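PDB 1ZCH: FMN reductase [NAD(P)H] from Bacillus subtilis, which uses NADH or NADPH to reduce FMN, and also reduces nitroaromatic compounds, quinones, chromates and azo dyes. Local coordinates for residues A[128-133]-A[161-166]; A[82-87]-A[150-155]; A[46-51]-A[75-80]. One frame throughout, in Å; residues are numbered along the deposited sequence.

Interaction 1: residues A[128-133]-A[161-166]; sequences LGLGTV and LVIGHP
Gly129 O, at the Schellman end of the preceding helix, lies 3.6 Å from Pro166 CD and accepts from a water that also meets His165 ND1 at the edge of the imidazole, in its plane. Leu130 sends its two methyls to different partners: CD2 sits over a face of the His165 ring in a CH-pi contact, 3.5 Å from CE1, and CD1 packs on Ile163 CG2. At Gly131 the antiparallel pairing with Gly164 begins; Gly131 N donates to Gly164 O at 2.8 Å, almost straight on the carbonyl, and Pro166 CG rests 3.5 Å from Gly131 N, where a side chain would collide with the proline. Thr132 passes its CA 3.0 Å from Val162 O, while its OG1, turned between backbone N and carbonyl carbon (chi1 76°), bonds Glu126. Val133, which also touches FMN, pairs with Val162: its O takes Val162 N at 2.9 Å, and CG1 lies 3.5 Å from Val162 CB. Helix 104-127 covers Thr132 on its sheet face, helix 24-36 touches Leu130, and strand 131-135, an outermost strand in the four-stranded antiparallel sheet of the nitroreductase fold, pairs with 155-164, beyond which lies 75-82.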
loop_
_atom_site.group_PDB
_atom_site.type_symbol
_atom_site.label_atom_id
_atom_site.label_comp_id
_atom_site.label_asym_id
_atom_site.label_seq_id
_atom_site.Cartn_x
_atom_site.Cartn_y
_atom_site.Cartn_z
ATOM N N LEU A 128 -5.214 17.517 7.993
ATOM C CA LEU A 128 -5.797 18.085 9.202
ATOM C C LEU A 128 -4.777 18.890 10.012
ATOM O O LEU A 128 -5.108 19.455 11.056
ATOM C CB LEU A 128 -6.383 16.967 10.067
ATOM C CG LEU A 128 -7.541 16.187 9.428
ATOM C CD1 LEU A 128 -7.845 14.945 10.248
ATOM C CD2 LEU A 128 -8.772 17.082 9.329
ATOM N N GLY A 129 -3.541 18.941 9.530
ATOM C CA GLY A 129 -2.504 19.680 10.228
ATOM C C GLY A 129 -1.693 18.799 11.159
ATOM O O GLY A 129 -0.816 19.278 11.881
ATOM N N LEU A 130 -1.980 17.503 11.140
ATOM C CA LEU A 130 -1.274 16.554 11.993
ATOM C C LEU A 130 0.009 16.054 11.344
ATOM O O LEU A 130 0.141 16.046 10.121
ATOM C CB LEU A 130 -2.179 15.359 12.312
ATOM C CG LEU A 130 -3.462 15.685 13.081
ATOM C CD1 LEU A 130 -4.414 14.511 13.009
ATOM C CD2 LEU A 130 -3.118 16.032 14.528
ATOM N N GLY A 131 0.955 15.642 12.179
ATOM C CA GLY A 131 2.206 15.113 11.669
ATOM C C GLY A 131 2.127 13.606 11.773
ATOM O O GLY A 131 1.392 13.085 12.615
ATOM N N THR A 132 2.853 12.900 10.910
ATOM C CA THR A 132 2.851 11.442 10.943
ATOM C C THR A 132 4.206 10.876 10.530
ATOM O O THR A 132 5.046 11.578 9.956
ATOM C CB THR A 132 1.809 10.823 9.961
ATOM O OG1 THR A 132 2.306 10.914 8.617
ATOM C CG2 THR A 132 0.463 11.548 10.047
ATOM N N VAL A 133 4.408 9.601 10.845
ATOM C CA VAL A 133 5.607 8.876 10.438
ATOM C C VAL A 133 5.282 7.389 10.538
ATOM O O VAL A 133 4.850 6.904 11.586
ATOM C CB VAL A 133 6.861 9.214 11.294
ATOM C CG1 VAL A 133 6.700 8.732 12.735
ATOM C CG2 VAL A 133 8.094 8.574 10.650
ATOM N N LEU A 161 1.743 3.711 12.351
ATOM C CA LEU A 161 1.687 5.077 11.864
ATOM C C LEU A 161 1.534 5.951 13.095
ATOM O O LEU A 161 0.538 5.862 13.810
ATOM C CB LEU A 161 0.499 5.304 10.922
ATOM C CG LEU A 161 0.437 6.730 10.344
ATOM C CD1 LEU A 161 1.665 6.989 9.452
ATOM C CD2 LEU A 161 -0.848 6.917 9.548
ATOM N N VAL A 162 2.549 6.764 13.350
ATOM C CA VAL A 162 2.528 7.675 14.479
ATOM C C VAL A 162 1.730 8.902 14.049
ATOM O O VAL A 162 1.876 9.376 12.923
ATOM C CB VAL A 162 3.967 8.096 14.865
ATOM C CG1 VAL A 162 3.933 9.185 15.927
ATOM C CG2 VAL A 162 4.740 6.886 15.376
ATOM N N ILE A 163 0.869 9.397 14.933
ATOM C CA ILE A 163 0.068 10.577 14.632
ATOM C C ILE A 163 0.035 11.512 15.841
ATOM O O ILE A 163 -0.117 11.068 16.983
ATOM C CB ILE A 163 -1.388 10.202 14.251
ATOM C CG1 ILE A 163 -1.385 9.285 13.024
ATOM C CG2 ILE A 163 -2.191 11.468 13.950
ATOM C CD1 ILE A 163 -2.773 8.869 12.564
ATOM N N GLY A 164 0.192 12.806 15.582
ATOM C CA GLY A 164 0.170 13.783 16.656
ATOM C C GLY A 164 0.390 15.186 16.126
ATOM O O GLY A 164 0.527 15.387 14.922
ATOM N N HIS A 165 0.416 16.163 17.026
ATOM C CA HIS A 165 0.640 17.547 16.631
ATOM C C HIS A 165 2.149 17.790 16.565
ATOM O O HIS A 165 2.879 17.513 17.515
ATOM C CB HIS A 165 -0.049 18.481 17.635
ATOM C CG HIS A 165 -1.544 18.374 17.607
ATOM N ND1 HIS A 165 -2.312 18.979 16.637
ATOM C CD2 HIS A 165 -2.404 17.673 18.382
ATOM C CE1 HIS A 165 -3.581 18.656 16.814
ATOM N NE2 HIS A 165 -3.664 17.863 17.867
ATOM N N PRO A 166 2.639 18.301 15.425
ATOM C CA PRO A 166 4.070 18.566 15.236
ATOM C C PRO A 166 4.669 19.613 16.175
ATOM O O PRO A 166 4.051 20.645 16.442
ATOM C CB PRO A 166 4.151 19.020 13.774
ATOM C CG PRO A 166 2.912 18.438 13.139
ATOM C CD PRO A 166 1.879 18.648 14.212
HETATM O O HOH W 1 -1.376 20.443 14.517
#

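Interaction 2: residues A[82-87]-A[150-155]; sequences DFNRAK and ELPKYV. With CA (calcium ion), chain C.
Phe83 and Tyr154 hold together the start of helix 84-94 and a type II beta turn, Pro152 to Val155, that leads into strand 155-164; Phe83 is the N-cap residue, within an Asx turn that Asp82 OD1 closes on Asn84 N. The one direct hydrogen bond between the segments runs from Phe83 N to Tyr154 O, 2.8 Å and nearly straight at 166°. It follows the antiparallel non-hydrogen-bonded pair Asp82-Val155, the last step of sheet pairing before the helix.

Within 82-87, Asp82 OD1 accepts two backbone N-H groups, Asn84 N at 2.7 Å and Arg85 N at 3.1 Å, so one carboxylate oxygen ties up the first turn. Its other oxygen, OD2, bonds Thr47 of the same chain and Tyr187 of the second subunit. A water spans the segments, donating to both Asn84 OD1 and Lys153 O, while Asn84 ND2 is held by Gln190 and Tyr187 of the second subunit.

Van der Waals contacts flank these bonds. Phe83 CB packs on Tyr154 CB at 4.0 Å. Val155 CG2 fits against Asn84 CB at 3.7 Å and also meets the Asp82 carboxylate, and Pro152 CG crosses the Asn84 amide at about a right angle. The Lys87 chain starts anti to its backbone N (chi1 -179°) and brings CD to the edge of the Tyr154 ring, 3.4 Å from CE2, the two side chains again crossing steeply; beyond CD it bends, and NZ pairs with Glu91. Lys153 CG covers one face of the same ring.

At the far end of the turn segment, calcium joins the subunits: Asn189 of the second subunit and two waters bind it, and Glu150 OE1 binds it at 2.2 Å.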
loop_
_atom_site.group_PDB
_atom_site.type_symbol
_atom_site.label_atom_id
_atom_site.label_comp_id
_atom_site.label_asym_id
_atom_site.label_seq_id
_atom_site.Cartn_x
_atom_site.Cartn_y
_atom_site.Cartn_z
ATOM N N ASP A 82 -5.297 -8.439 7.128
ATOM C CA ASP A 82 -6.308 -9.199 7.857
ATOM C C ASP A 82 -7.125 -10.143 6.982
ATOM O O ASP A 82 -7.872 -9.703 6.107
ATOM C CB ASP A 82 -7.260 -8.225 8.571
ATOM C CG ASP A 82 -8.223 -8.922 9.530
ATOM O OD1 ASP A 82 -8.780 -9.983 9.176
ATOM O OD2 ASP A 82 -8.442 -8.391 10.638
ATOM N N PHE A 83 -6.966 -11.443 7.214
ATOM C CA PHE A 83 -7.736 -12.451 6.491
ATOM C C PHE A 83 -8.556 -13.231 7.520
ATOM O O PHE A 83 -9.073 -14.316 7.237
ATOM C CB PHE A 83 -6.811 -13.383 5.695
ATOM C CG PHE A 83 -6.467 -12.861 4.325
ATOM C CD1 PHE A 83 -7.248 -13.192 3.223
ATOM C CD2 PHE A 83 -5.387 -11.997 4.146
ATOM C CE1 PHE A 83 -6.963 -12.670 1.954
ATOM C CE2 PHE A 83 -5.093 -11.467 2.885
ATOM C CZ PHE A 83 -5.883 -11.804 1.789
ATOM N N ASN A 84 -8.668 -12.668 8.724
ATOM C CA ASN A 84 -9.459 -13.296 9.786
ATOM C C ASN A 84 -10.939 -13.053 9.493
ATOM O O ASN A 84 -11.773 -13.946 9.656
ATOM C CB ASN A 84 -9.096 -12.721 11.161
ATOM C CG ASN A 84 -9.970 -13.283 12.275
ATOM O OD1 ASN A 84 -10.134 -14.499 12.396
ATOM N ND2 ASN A 84 -10.532 -12.400 13.094
ATOM N N ARG A 85 -11.281 -11.842 9.063
ATOM C CA ARG A 85 -12.674 -11.579 8.723
ATOM C C ARG A 85 -13.050 -12.486 7.546
ATOM O O ARG A 85 -14.188 -12.941 7.442
ATOM C CB ARG A 85 -12.886 -10.103 8.362
ATOM C CG ARG A 85 -12.926 -9.170 9.579
ATOM C CD ARG A 85 -13.325 -7.747 9.170
ATOM N NE ARG A 85 -12.306 -7.154 8.311
ATOM C CZ ARG A 85 -11.296 -6.413 8.753
ATOM N NH1 ARG A 85 -11.177 -6.156 10.051
ATOM N NH2 ARG A 85 -10.384 -5.963 7.902
ATOM N N ALA A 86 -12.089 -12.754 6.667
ATOM C CA ALA A 86 -12.332 -13.639 5.529
ATOM C C ALA A 86 -12.523 -15.059 6.068
ATOM O O ALA A 86 -13.355 -15.818 5.571
ATOM C CB ALA A 86 -11.147 -13.608 4.559
ATOM N N LYS A 87 -11.746 -15.417 7.085
ATOM C CA LYS A 87 -11.863 -16.747 7.675
ATOM C C LYS A 87 -13.277 -16.929 8.218
ATOM O O LYS A 87 -13.905 -17.969 8.011
ATOM C CB LYS A 87 -10.864 -16.928 8.817
ATOM C CG LYS A 87 -10.926 -18.311 9.455
ATOM C CD LYS A 87 -10.254 -18.321 10.812
ATOM C CE LYS A 87 -11.262 -18.560 11.924
ATOM N NZ LYS A 87 -11.869 -19.919 11.839
ATOM N N GLU A 150 -3.290 -8.975 20.838
ATOM C CA GLU A 150 -4.219 -10.074 20.617
ATOM C C GLU A 150 -4.576 -10.303 19.152
ATOM O O GLU A 150 -5.732 -10.578 18.827
ATOM C CB GLU A 150 -5.497 -9.840 21.431
ATOM C CG GLU A 150 -5.279 -9.876 22.940
ATOM C CD GLU A 150 -6.532 -9.535 23.728
ATOM O OE1 GLU A 150 -7.605 -10.089 23.414
ATOM O OE2 GLU A 150 -6.443 -8.719 24.672
ATOM N N LEU A 151 -3.590 -10.192 18.269
ATOM C CA LEU A 151 -3.841 -10.417 16.851
ATOM C C LEU A 151 -4.048 -11.916 16.674
ATOM O O LEU A 151 -3.191 -12.719 17.046
ATOM C CB LEU A 151 -2.657 -9.935 16.008
ATOM C CG LEU A 151 -2.209 -8.491 16.272
ATOM C CD1 LEU A 151 -1.093 -8.115 15.299
ATOM C CD2 LEU A 151 -3.394 -7.545 16.128
ATOM N N PRO A 152 -5.197 -12.315 16.111
ATOM C CA PRO A 152 -5.484 -13.737 15.909
ATOM C C PRO A 152 -4.837 -14.306 14.655
ATOM O O PRO A 152 -4.159 -13.599 13.909
ATOM C CB PRO A 152 -7.004 -13.753 15.816
ATOM C CG PRO A 152 -7.258 -12.508 14.996
ATOM C CD PRO A 152 -6.323 -11.482 15.646
ATOM N N LYS A 153 -5.047 -15.596 14.432
ATOM C CA LYS A 153 -4.516 -16.247 13.243
ATOM C C LYS A 153 -5.085 -15.508 12.024
ATOM O O LYS A 153 -6.212 -15.008 12.068
ATOM C CB LYS A 153 -4.945 -17.718 13.234
ATOM C CG LYS A 153 -4.418 -18.543 12.073
ATOM C CD LYS A 153 -4.825 -20.002 12.246
ATOM C CE LYS A 153 -4.344 -20.872 11.100
ATOM N NZ LYS A 153 -4.734 -22.296 11.327
ATOM N N TYR A 154 -4.285 -15.431 10.962
ATOM C CA TYR A 154 -4.636 -14.765 9.700
ATOM C C TYR A 154 -4.522 -13.244 9.736
ATOM O O TYR A 154 -4.992 -12.552 8.834
ATOM C CB TYR A 154 -6.036 -15.178 9.240
ATOM C CG TYR A 154 -6.151 -16.669 9.027
ATOM C CD1 TYR A 154 -5.307 -17.331 8.134
ATOM C CD2 TYR A 154 -7.076 -17.426 9.743
ATOM C CE1 TYR A 154 -5.380 -18.711 7.963
ATOM C CE2 TYR A 154 -7.158 -18.806 9.578
ATOM C CZ TYR A 154 -6.311 -19.442 8.690
ATOM O OH TYR A 154 -6.407 -20.804 8.519
ATOM N N VAL A 155 -3.888 -12.734 10.786
ATOM C CA VAL A 155 -3.665 -11.301 10.933
ATOM C C VAL A 155 -2.181 -11.103 11.238
ATOM O O VAL A 155 -1.620 -11.798 12.088
ATOM C CB VAL A 155 -4.488 -10.707 12.104
ATOM C CG1 VAL A 155 -4.170 -9.213 12.272
ATOM C CG2 VAL A 155 -5.976 -10.910 11.852
HETATM CA CA CA C . -9.830 -10.189 23.161
HETATM O O HOH W 2 -8.338 -16.268 13.228
HETATM O O HOH W 3 -9.401 -10.312 20.769
HETATM O O HOH W 4 -9.850 -7.731 22.529
#

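Interaction 3: residues A[46-51]-A[75-80]; sequences VTVITV and VFLLFC
Strands 46-51 and 75-80 run antiparallel, their axes 4.6 Å apart at an angle of 160°, with Thr47-Cys80, Ile49-Leu78 and Val51-Phe76 as hydrogen-bonded pairs, each with two N-H to O=C bonds of 2.8 to 3.0 Å, and Val48-Phe79 and Thr50-Leu77 as the non-hydrogen-bonded pairs between them, where CA-H...O contacts such as Val48 CA to Leu78 O are added.

Side chains alternate between the two faces. On the face of Val48, Thr50, Leu77 and Phe79, Val48 is the hub: CG2 lies 3.7 Å from Phe79 CE1, and CG1, anti to the backbone N (chi1 -179°), stands over one face of the Phe79 ring and reaches Leu77 CB. Val46 CG2 comes to the edge of the same ring near its plane, 4.2 Å from Phe79 CD1. An alanine at Val48 removes both methyls and would probably open a gap beside Leu77 CB and leave the Phe79 ring freer to shift. Thr50 and Leu77 lie side by side, and Leu77 CD2 comes 3.3 Å from Thr50 OG1; that hydroxyl finds its polar partner in Asn182 of the second subunit. On the opposite face, Ile49 CB meets Leu78 CB at 4.1 Å, and Val51 packs beside Phe76. Helix 104-127 covers Val46 and Phe79, helix 54-63 Val51 and Phe76.

Strand 46-51 is one of the two outermost strands of its own chain's four-stranded antiparallel sheet, but Val48, Ile49 and Thr50 pair in parallel with a strand of the second subunit. A sheet extended by the partner in this way is characteristic of the dimeric nitroreductase fold.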
loop_
_atom_site.group_PDB
_atom_site.type_symbol
_atom_site.label_atom_id
_atom_site.label_comp_id
_atom_site.label_asym_id
_atom_site.label_seq_id
_atom_site.Cartn_x
_atom_site.Cartn_y
_atom_site.Cartn_z
ATOM N N VAL A 46 -7.506 -5.205 5.546
ATOM C CA VAL A 46 -6.636 -4.459 6.445
ATOM C C VAL A 46 -7.405 -4.082 7.709
ATOM O O VAL A 46 -8.601 -3.786 7.666
ATOM C CB VAL A 46 -6.067 -3.172 5.759
ATOM C CG1 VAL A 46 -7.196 -2.305 5.235
ATOM C CG2 VAL A 46 -5.208 -2.381 6.747
ATOM N N THR A 47 -6.717 -4.140 8.843
ATOM C CA THR A 47 -7.319 -3.775 10.116
ATOM C C THR A 47 -6.413 -2.734 10.749
ATOM O O THR A 47 -5.189 -2.813 10.632
ATOM C CB THR A 47 -7.454 -4.999 11.050
ATOM O OG1 THR A 47 -8.519 -5.832 10.574
ATOM C CG2 THR A 47 -7.752 -4.568 12.488
ATOM N N VAL A 48 -7.021 -1.747 11.398
ATOM C CA VAL A 48 -6.262 -0.693 12.049
ATOM C C VAL A 48 -6.516 -0.744 13.545
ATOM O O VAL A 48 -7.660 -0.645 13.985
ATOM C CB VAL A 48 -6.678 0.704 11.543
ATOM C CG1 VAL A 48 -5.829 1.775 12.231
ATOM C CG2 VAL A 48 -6.513 0.788 10.028
ATOM N N ILE A 49 -5.454 -0.922 14.321
ATOM C CA ILE A 49 -5.583 -0.940 15.773
ATOM C C ILE A 49 -5.143 0.446 16.243
ATOM O O ILE A 49 -4.029 0.876 15.942
ATOM C CB ILE A 49 -4.645 -1.986 16.436
ATOM C CG1 ILE A 49 -4.838 -3.370 15.807
ATOM C CG2 ILE A 49 -4.924 -2.038 17.941
ATOM C CD1 ILE A 49 -6.192 -3.992 16.050
ATOM N N THR A 50 -6.020 1.150 16.953
ATOM C CA THR A 50 -5.684 2.474 17.467
ATOM C C THR A 50 -5.224 2.290 18.902
ATOM O O THR A 50 -5.961 1.753 19.734
ATOM C CB THR A 50 -6.905 3.422 17.455
ATOM O OG1 THR A 50 -7.337 3.626 16.106
ATOM C CG2 THR A 50 -6.538 4.777 18.069
ATOM N N VAL A 51 -3.998 2.718 19.183
ATOM C CA VAL A 51 -3.439 2.593 20.521
ATOM C C VAL A 51 -3.161 3.975 21.093
ATOM O O VAL A 51 -2.393 4.751 20.522
ATOM C CB VAL A 51 -2.116 1.787 20.501
ATOM C CG1 VAL A 51 -1.528 1.717 21.904
ATOM C CG2 VAL A 51 -2.362 0.385 19.959
ATOM N N VAL A 75 -0.987 9.242 19.601
ATOM C CA VAL A 75 -1.638 8.173 18.856
ATOM C C VAL A 75 -0.697 7.282 18.053
ATOM O O VAL A 75 0.204 7.767 17.369
ATOM C CB VAL A 75 -2.680 8.760 17.867
ATOM C CG1 VAL A 75 -3.305 7.638 17.029
ATOM C CG2 VAL A 75 -3.756 9.521 18.630
ATOM N N PHE A 76 -0.911 5.973 18.158
ATOM C CA PHE A 76 -0.144 4.998 17.387
ATOM C C PHE A 76 -1.158 4.079 16.717
ATOM O O PHE A 76 -1.946 3.425 17.397
ATOM C CB PHE A 76 0.769 4.139 18.264
ATOM C CG PHE A 76 1.563 3.118 17.482
ATOM C CD1 PHE A 76 2.771 3.466 16.875
ATOM C CD2 PHE A 76 1.072 1.826 17.298
ATOM C CE1 PHE A 76 3.478 2.540 16.094
ATOM C CE2 PHE A 76 1.768 0.891 16.519
ATOM C CZ PHE A 76 2.972 1.249 15.916
ATOM N N LEU A 77 -1.144 4.040 15.388
ATOM C CA LEU A 77 -2.051 3.176 14.641
ATOM C C LEU A 77 -1.246 2.006 14.094
ATOM O O LEU A 77 -0.134 2.192 13.598
ATOM C CB LEU A 77 -2.678 3.925 13.461
ATOM C CG LEU A 77 -3.468 5.203 13.747
ATOM C CD1 LEU A 77 -4.061 5.740 12.444
ATOM C CD2 LEU A 77 -4.570 4.907 14.756
ATOM N N LEU A 78 -1.794 0.801 14.193
ATOM C CA LEU A 78 -1.107 -0.368 13.657
ATOM C C LEU A 78 -1.919 -0.907 12.489
ATOM O O LEU A 78 -3.073 -1.299 12.656
ATOM C CB LEU A 78 -0.958 -1.466 14.714
ATOM C CG LEU A 78 -0.271 -2.724 14.161
ATOM C CD1 LEU A 78 1.153 -2.390 13.747
ATOM C CD2 LEU A 78 -0.275 -3.824 15.212
ATOM N N PHE A 79 -1.317 -0.900 11.304
ATOM C CA PHE A 79 -1.978 -1.405 10.107
ATOM C C PHE A 79 -1.575 -2.862 9.934
ATOM O O PHE A 79 -0.388 -3.180 9.825
ATOM C CB PHE A 79 -1.557 -0.579 8.886
ATOM C CG PHE A 79 -2.125 0.810 8.877
ATOM C CD1 PHE A 79 -3.251 1.110 8.115
ATOM C CD2 PHE A 79 -1.566 1.812 9.674
ATOM C CE1 PHE A 79 -3.818 2.389 8.146
ATOM C CE2 PHE A 79 -2.124 3.091 9.713
ATOM C CZ PHE A 79 -3.251 3.381 8.949
ATOM N N CYS A 80 -2.570 -3.742 9.925
ATOM C CA CYS A 80 -2.339 -5.177 9.793
ATOM C C CYS A 80 -3.059 -5.760 8.592
ATOM O O CYS A 80 -4.159 -5.330 8.256
ATOM C CB CYS A 80 -2.863 -5.922 11.027
ATOM S SG CYS A 80 -2.315 -5.304 12.628
#

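Interaction 3 lies between the other two: its centre is 14 Å from that of interaction 1 and 14 Å from that of interaction 2, which are themselves 28 Å apart. Interactions 1 and 3 share one sheet, where strands 155-164 and 75-82 are neighbours and Leu161 N lies 2.7 Å from Leu77 O, a probable hydrogen bond. Interactions 2 and 3 meet at Thr47, whose OG1 is 2.7 Å from Arg85 NH1, and both touch the second subunit. The flavin is at the end of interaction 1, about 4 Å from the Val133 side chain; the side chains of Phe76 and Phe83 are about 8 and 10 Å from a bound FMN.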